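Local coordinates for F-actin-capping protein subunit alpha (Plasmodium berghei, PDB 7A0H) that probably caps the fast-growing barbed ends of actin filaments and blocks subunit exchange there, working as an asymmetric homodimer, at residues L85-N90 and I99-L104; N122-Y127 and L175-D180. All coordinates share one frame; numbering follows the deposited sequence. Where two conformers were deposited one is given.

In the fold
The two contacts follow one another along the chain: both segments of contact 1 precede those of contact 2, and strand 97-103 of the first leads on to helix 112-131 of the second. Their centres lie about 21 Å apart and their nearest atoms about 9 Å apart, so they do not touch. Contact 1 is a surface hairpin on one side of a small antiparallel sheet (75-76, 79-82, 87-92, 97-103), with strand 97-103 at its edge, about 20 Å from the chain centre. Contact 2 is buried, about 11 Å from that centre, where a helix lies on the long five-stranded antiparallel sheet. Of the two, contact 2 alone comes within reach of the second subunit, which places it near the dimer interface.

Contact 1: L85-N90 and I99-L104; sequences LKILAN and IDTTPL
The carbonyl oxygen of Lys-86 is gripped by two groups: Leu-104 N donates to Lys-86 O at 2.8 Å from above the carbonyl plane, 40° out of it, and a water lies 2.6 Å from Lys-86 O and 2.9 Å from Leu-104 O. Further along, Leu-88 and Thr-102 exchange a reciprocal pair of bonds; the shorter, Thr-102 N to Leu-88 O, spans 2.7 Å. Asn-90 O accepts Ile-99 N at 2.9 Å and, weakly, Asp-100 N at 3.5 Å, as Ile-99 and Asp-100 both face Asn-90 in a classic beta bulge. A second water donates to Asp-100 OD2; its approach to Asn-90 ND2 is doubtfully short, so a bridge between the Asn-90 and Asp-100 side chains remains uncertain.

The closer apolar pair is Leu-88 with Leu-104. Leu-104 turns its CG anti to its carbonyl carbon (chi1 -55°), which lays CD2 3.8 Å from Leu-88 CD1, the two side chains crossing at about a right angle; Leu-81 of strand 79-82 touches both. On the other face Ile-87 CG1 lies 4.1 Å from Pro-103 CA, and Phe-62 packs on Ile-87 and Thr-101. With strand axes 4.5 Å apart and directions differing by 160°, this is an antiparallel beta hairpin with a classic bulge, whose second strand, 97-103, is an outermost strand of the small sheet within this chain.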
# COMPACT_ATOMS: atom_id res chain seq x y z
N LEU A 85 -34.01 -7.88 11.52
CA LEU A 85 -35.17 -8.02 10.65
C LEU A 85 -35.59 -9.47 10.42
O LEU A 85 -36.71 -9.69 9.94
CB LEU A 85 -34.94 -7.33 9.28
CG LEU A 85 -34.73 -5.82 9.42
CD1 LEU A 85 -34.15 -5.17 8.23
CD2 LEU A 85 -36.05 -5.19 9.73
N LYS A 86 -34.72 -10.44 10.69
CA LYS A 86 -35.07 -11.84 10.46
C LYS A 86 -35.30 -12.08 8.97
O LYS A 86 -36.38 -12.47 8.52
CB LYS A 86 -36.30 -12.21 11.29
CG LYS A 86 -36.08 -12.13 12.84
CD LYS A 86 -34.92 -13.08 13.24
CE LYS A 86 -34.79 -13.31 14.76
NZ LYS A 86 -34.29 -12.13 15.52
N ILE A 87 -34.24 -11.86 8.22
CA ILE A 87 -34.25 -11.80 6.76
C ILE A 87 -32.91 -12.36 6.33
O ILE A 87 -31.89 -12.06 6.97
CB ILE A 87 -34.45 -10.35 6.30
CG1 ILE A 87 -35.90 -10.12 5.94
CG2 ILE A 87 -33.43 -9.99 5.23
CD1 ILE A 87 -36.16 -8.63 5.77
N LEU A 88 -32.93 -13.27 5.36
CA LEU A 88 -31.73 -13.69 4.65
C LEU A 88 -31.72 -12.91 3.36
O LEU A 88 -32.72 -12.91 2.61
CB LEU A 88 -31.74 -15.18 4.32
CG LEU A 88 -32.00 -16.11 5.52
CD1 LEU A 88 -32.25 -17.57 5.07
CD2 LEU A 88 -30.84 -16.10 6.49
N ALA A 89 -30.62 -12.24 3.10
CA ALA A 89 -30.48 -11.35 1.95
C ALA A 89 -29.53 -12.02 0.99
O ALA A 89 -28.43 -12.48 1.37
CB ALA A 89 -29.97 -9.97 2.35
N ASN A 90 -29.95 -12.06 -0.25
CA ASN A 90 -29.10 -12.54 -1.33
C ASN A 90 -28.37 -11.33 -1.90
O ASN A 90 -29.01 -10.34 -2.25
CB ASN A 90 -29.95 -13.23 -2.38
CG ASN A 90 -29.13 -14.12 -3.23
OD1 ASN A 90 -27.96 -13.83 -3.49
ND2 ASN A 90 -29.70 -15.24 -3.63
N ILE A 99 -30.15 -8.27 -3.90
CA ILE A 99 -30.92 -8.69 -5.08
C ILE A 99 -32.09 -9.58 -4.73
O ILE A 99 -32.89 -9.88 -5.62
CB ILE A 99 -30.01 -9.39 -6.12
CG1 ILE A 99 -29.31 -10.63 -5.53
CG2 ILE A 99 -28.92 -8.46 -6.53
CD1 ILE A 99 -28.42 -11.46 -6.54
N ASP A 100 -32.24 -10.02 -3.49
CA ASP A 100 -33.43 -10.78 -3.10
C ASP A 100 -33.40 -10.90 -1.58
O ASP A 100 -32.36 -10.79 -0.94
CB ASP A 100 -33.43 -12.13 -3.87
CG ASP A 100 -34.72 -12.89 -3.78
OD1 ASP A 100 -35.84 -12.28 -3.91
OD2 ASP A 100 -34.59 -14.14 -3.67
N THR A 101 -34.56 -11.11 -0.99
CA THR A 101 -34.59 -11.33 0.44
C THR A 101 -35.58 -12.43 0.72
O THR A 101 -36.61 -12.53 0.05
CB THR A 101 -34.98 -10.10 1.22
OG1 THR A 101 -36.24 -9.68 0.75
CG2 THR A 101 -34.00 -8.99 1.01
N THR A 102 -35.23 -13.26 1.70
CA THR A 102 -36.08 -14.39 2.10
C THR A 102 -36.32 -14.21 3.60
O THR A 102 -35.39 -14.38 4.40
CB THR A 102 -35.38 -15.73 1.87
OG1 THR A 102 -34.83 -15.78 0.56
CG2 THR A 102 -36.37 -16.87 2.17
N PRO A 103 -37.54 -13.88 3.99
CA PRO A 103 -37.86 -13.63 5.40
C PRO A 103 -37.91 -14.89 6.25
O PRO A 103 -38.41 -15.93 5.83
CB PRO A 103 -39.26 -13.00 5.31
CG PRO A 103 -39.84 -13.60 4.01
CD PRO A 103 -38.70 -13.73 3.07
N LEU A 104 -37.46 -14.79 7.46
CA LEU A 104 -37.66 -15.92 8.36
C LEU A 104 -39.00 -15.77 9.03
O LEU A 104 -39.49 -14.65 9.22
CB LEU A 104 -36.53 -15.97 9.40
CG LEU A 104 -35.14 -16.01 8.76
CD1 LEU A 104 -34.23 -15.97 9.89
CD2 LEU A 104 -34.86 -17.25 7.88
O HOH W 1 -38.87 -11.82 8.68
O HOH W 2 -32.13 -15.46 -3.04

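Contact 2: N122-Y127 and L175-D180; sequences NKLKEY and LLICCD
Leu-124 reaches from helix 122-127 onto Leu-175, Leu-176 and Ile-177 of strand 175-180, in a helix-on-sheet layer that belongs to the capping-protein fold. The short axes lie 9.8 Å apart, a helix-to-sheet spacing, and the helix crosses the strand at a shallow 26°, running in the same general direction. Leu-124 has its CG anti to the backbone N (chi1 -167°), and its two methyls divide the work. CD1 lies 3.6 Å from Ile-177 CG1, the side chains meeting at a slant, whereas CD2 sits over the backbone, 3.6 Å from Leu-176 O, and more loosely approaches Leu-175 CB at 4.5 Å. Val-162 of the adjoining strand 154-167 touches both Leu-124 and Leu-175, extending the apolar layer to a second strand.

Further on, the 2.8 Å bond from Tyr-127 N to Lys-123 O shows regular alpha-helix, and the three-residue step from Leu-124, just under one turn, puts both side chains toward the strand. The phenol OH of Tyr-127 is hydrogen-bonded to Glu-258 of helix 243-266, which ties the far end of the ring to the neighbouring helix. Leu-286 of the second subunit also packs on this tyrosine, placing the site beside the dimer interface. Leu-176 points its CB away from the helix, as the alternation of a strand requires, while Ile-177 projects toward it. There the methyl CD1 of Ile-177 meets the tyrosine at its ring edge, in the ring plane, 3.5 Å from Tyr-127 CE2 and 3.7 Å from Leu-124 CD1.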
# COMPACT_ATOMS: atom_id res chain seq x y z
N ASN A 122 -29.59 -4.17 21.96
CA ASN A 122 -30.03 -2.87 22.50
C ASN A 122 -28.91 -2.11 23.18
O ASN A 122 -28.80 -0.88 23.01
CB ASN A 122 -31.14 -3.07 23.52
CG ASN A 122 -32.29 -3.80 22.92
OD1 ASN A 122 -32.32 -3.92 21.68
ND2 ASN A 122 -33.20 -4.28 23.73
N LYS A 123 -28.06 -2.80 23.94
CA LYS A 123 -26.99 -2.08 24.61
C LYS A 123 -25.94 -1.60 23.59
O LYS A 123 -25.37 -0.51 23.74
CB LYS A 123 -26.26 -2.99 25.59
CG LYS A 123 -27.05 -3.48 26.80
CD LYS A 123 -27.93 -2.40 27.38
CE LYS A 123 -28.79 -2.97 28.57
NZ LYS A 123 -29.65 -1.83 29.08
N LEU A 124 -25.69 -2.43 22.53
CA LEU A 124 -24.74 -2.05 21.45
C LEU A 124 -25.24 -0.82 20.74
O LEU A 124 -24.53 0.16 20.61
CB LEU A 124 -24.55 -3.16 20.44
CG LEU A 124 -23.36 -3.00 19.46
CD1 LEU A 124 -21.95 -3.04 20.11
CD2 LEU A 124 -23.46 -4.15 18.40
N LYS A 125 -26.50 -0.80 20.41
CA LYS A 125 -27.01 0.42 19.80
C LYS A 125 -26.95 1.62 20.74
O LYS A 125 -26.61 2.74 20.31
CB LYS A 125 -28.43 0.19 19.27
CG LYS A 125 -28.31 -0.77 17.94
CD LYS A 125 -29.54 -0.97 17.15
CE LYS A 125 -29.29 -2.04 16.08
NZ LYS A 125 -28.36 -1.61 14.99
N GLU A 126 -27.27 1.43 22.02
CA GLU A 126 -27.25 2.58 22.93
C GLU A 126 -25.84 3.11 23.03
O GLU A 126 -25.59 4.34 23.02
CB GLU A 126 -27.82 2.17 24.30
CG GLU A 126 -27.68 3.20 25.43
CD GLU A 126 -28.21 2.71 26.82
OE1 GLU A 126 -27.70 1.68 27.37
OE2 GLU A 126 -29.13 3.38 27.35
N TYR A 127 -24.89 2.19 23.07
CA TYR A 127 -23.51 2.54 23.24
C TYR A 127 -23.06 3.44 22.10
O TYR A 127 -22.43 4.50 22.32
CB TYR A 127 -22.72 1.24 23.30
CG TYR A 127 -21.23 1.46 23.09
CD1 TYR A 127 -20.51 2.09 24.02
CD2 TYR A 127 -20.55 1.02 21.88
CE1 TYR A 127 -19.14 2.29 23.90
CE2 TYR A 127 -19.21 1.18 21.74
CZ TYR A 127 -18.49 1.88 22.76
OH TYR A 127 -17.16 2.16 22.59
N LEU A 175 -20.70 -9.65 18.28
CA LEU A 175 -21.15 -8.25 18.37
C LEU A 175 -20.22 -7.48 17.47
O LEU A 175 -18.99 -7.67 17.56
CB LEU A 175 -21.06 -7.66 19.80
CG LEU A 175 -21.89 -8.25 20.96
CD1 LEU A 175 -21.13 -9.43 21.52
CD2 LEU A 175 -22.26 -7.23 22.07
N LEU A 176 -20.79 -6.56 16.71
CA LEU A 176 -20.04 -5.92 15.63
C LEU A 176 -20.50 -4.49 15.38
O LEU A 176 -21.72 -4.19 15.25
CB LEU A 176 -20.23 -6.71 14.33
CG LEU A 176 -19.58 -6.22 13.00
CD1 LEU A 176 -18.07 -6.29 13.10
CD2 LEU A 176 -20.09 -7.15 11.82
N ILE A 177 -19.50 -3.61 15.33
CA ILE A 177 -19.72 -2.20 14.99
C ILE A 177 -18.90 -1.84 13.72
O ILE A 177 -17.70 -2.12 13.67
CB ILE A 177 -19.31 -1.24 16.11
CG1 ILE A 177 -20.01 -1.58 17.43
CG2 ILE A 177 -19.66 0.22 15.70
CD1 ILE A 177 -19.44 -0.68 18.74
N CYS A 178 -19.54 -1.09 12.85
CA CYS A 178 -18.88 -0.67 11.59
C CYS A 178 -19.10 0.80 11.32
O CYS A 178 -20.26 1.30 11.36
CB CYS A 178 -19.49 -1.44 10.35
SG CYS A 178 -19.50 -3.17 10.53
N CYS A 179 -18.01 1.51 11.00
CA CYS A 179 -18.15 2.87 10.46
C CYS A 179 -17.20 3.04 9.27
O CYS A 179 -16.05 2.58 9.28
CB CYS A 179 -17.93 4.00 11.54
SG CYS A 179 -19.30 4.22 12.86
N ASP A 180 -17.72 3.70 8.25
CA ASP A 180 -17.05 3.98 7.00
C ASP A 180 -17.24 5.46 6.71
O ASP A 180 -18.37 5.98 6.79
CB ASP A 180 -17.63 3.15 5.83
CG ASP A 180 -17.23 1.67 5.89
OD1 ASP A 180 -16.08 1.27 6.15
OD2 ASP A 180 -18.14 0.90 5.69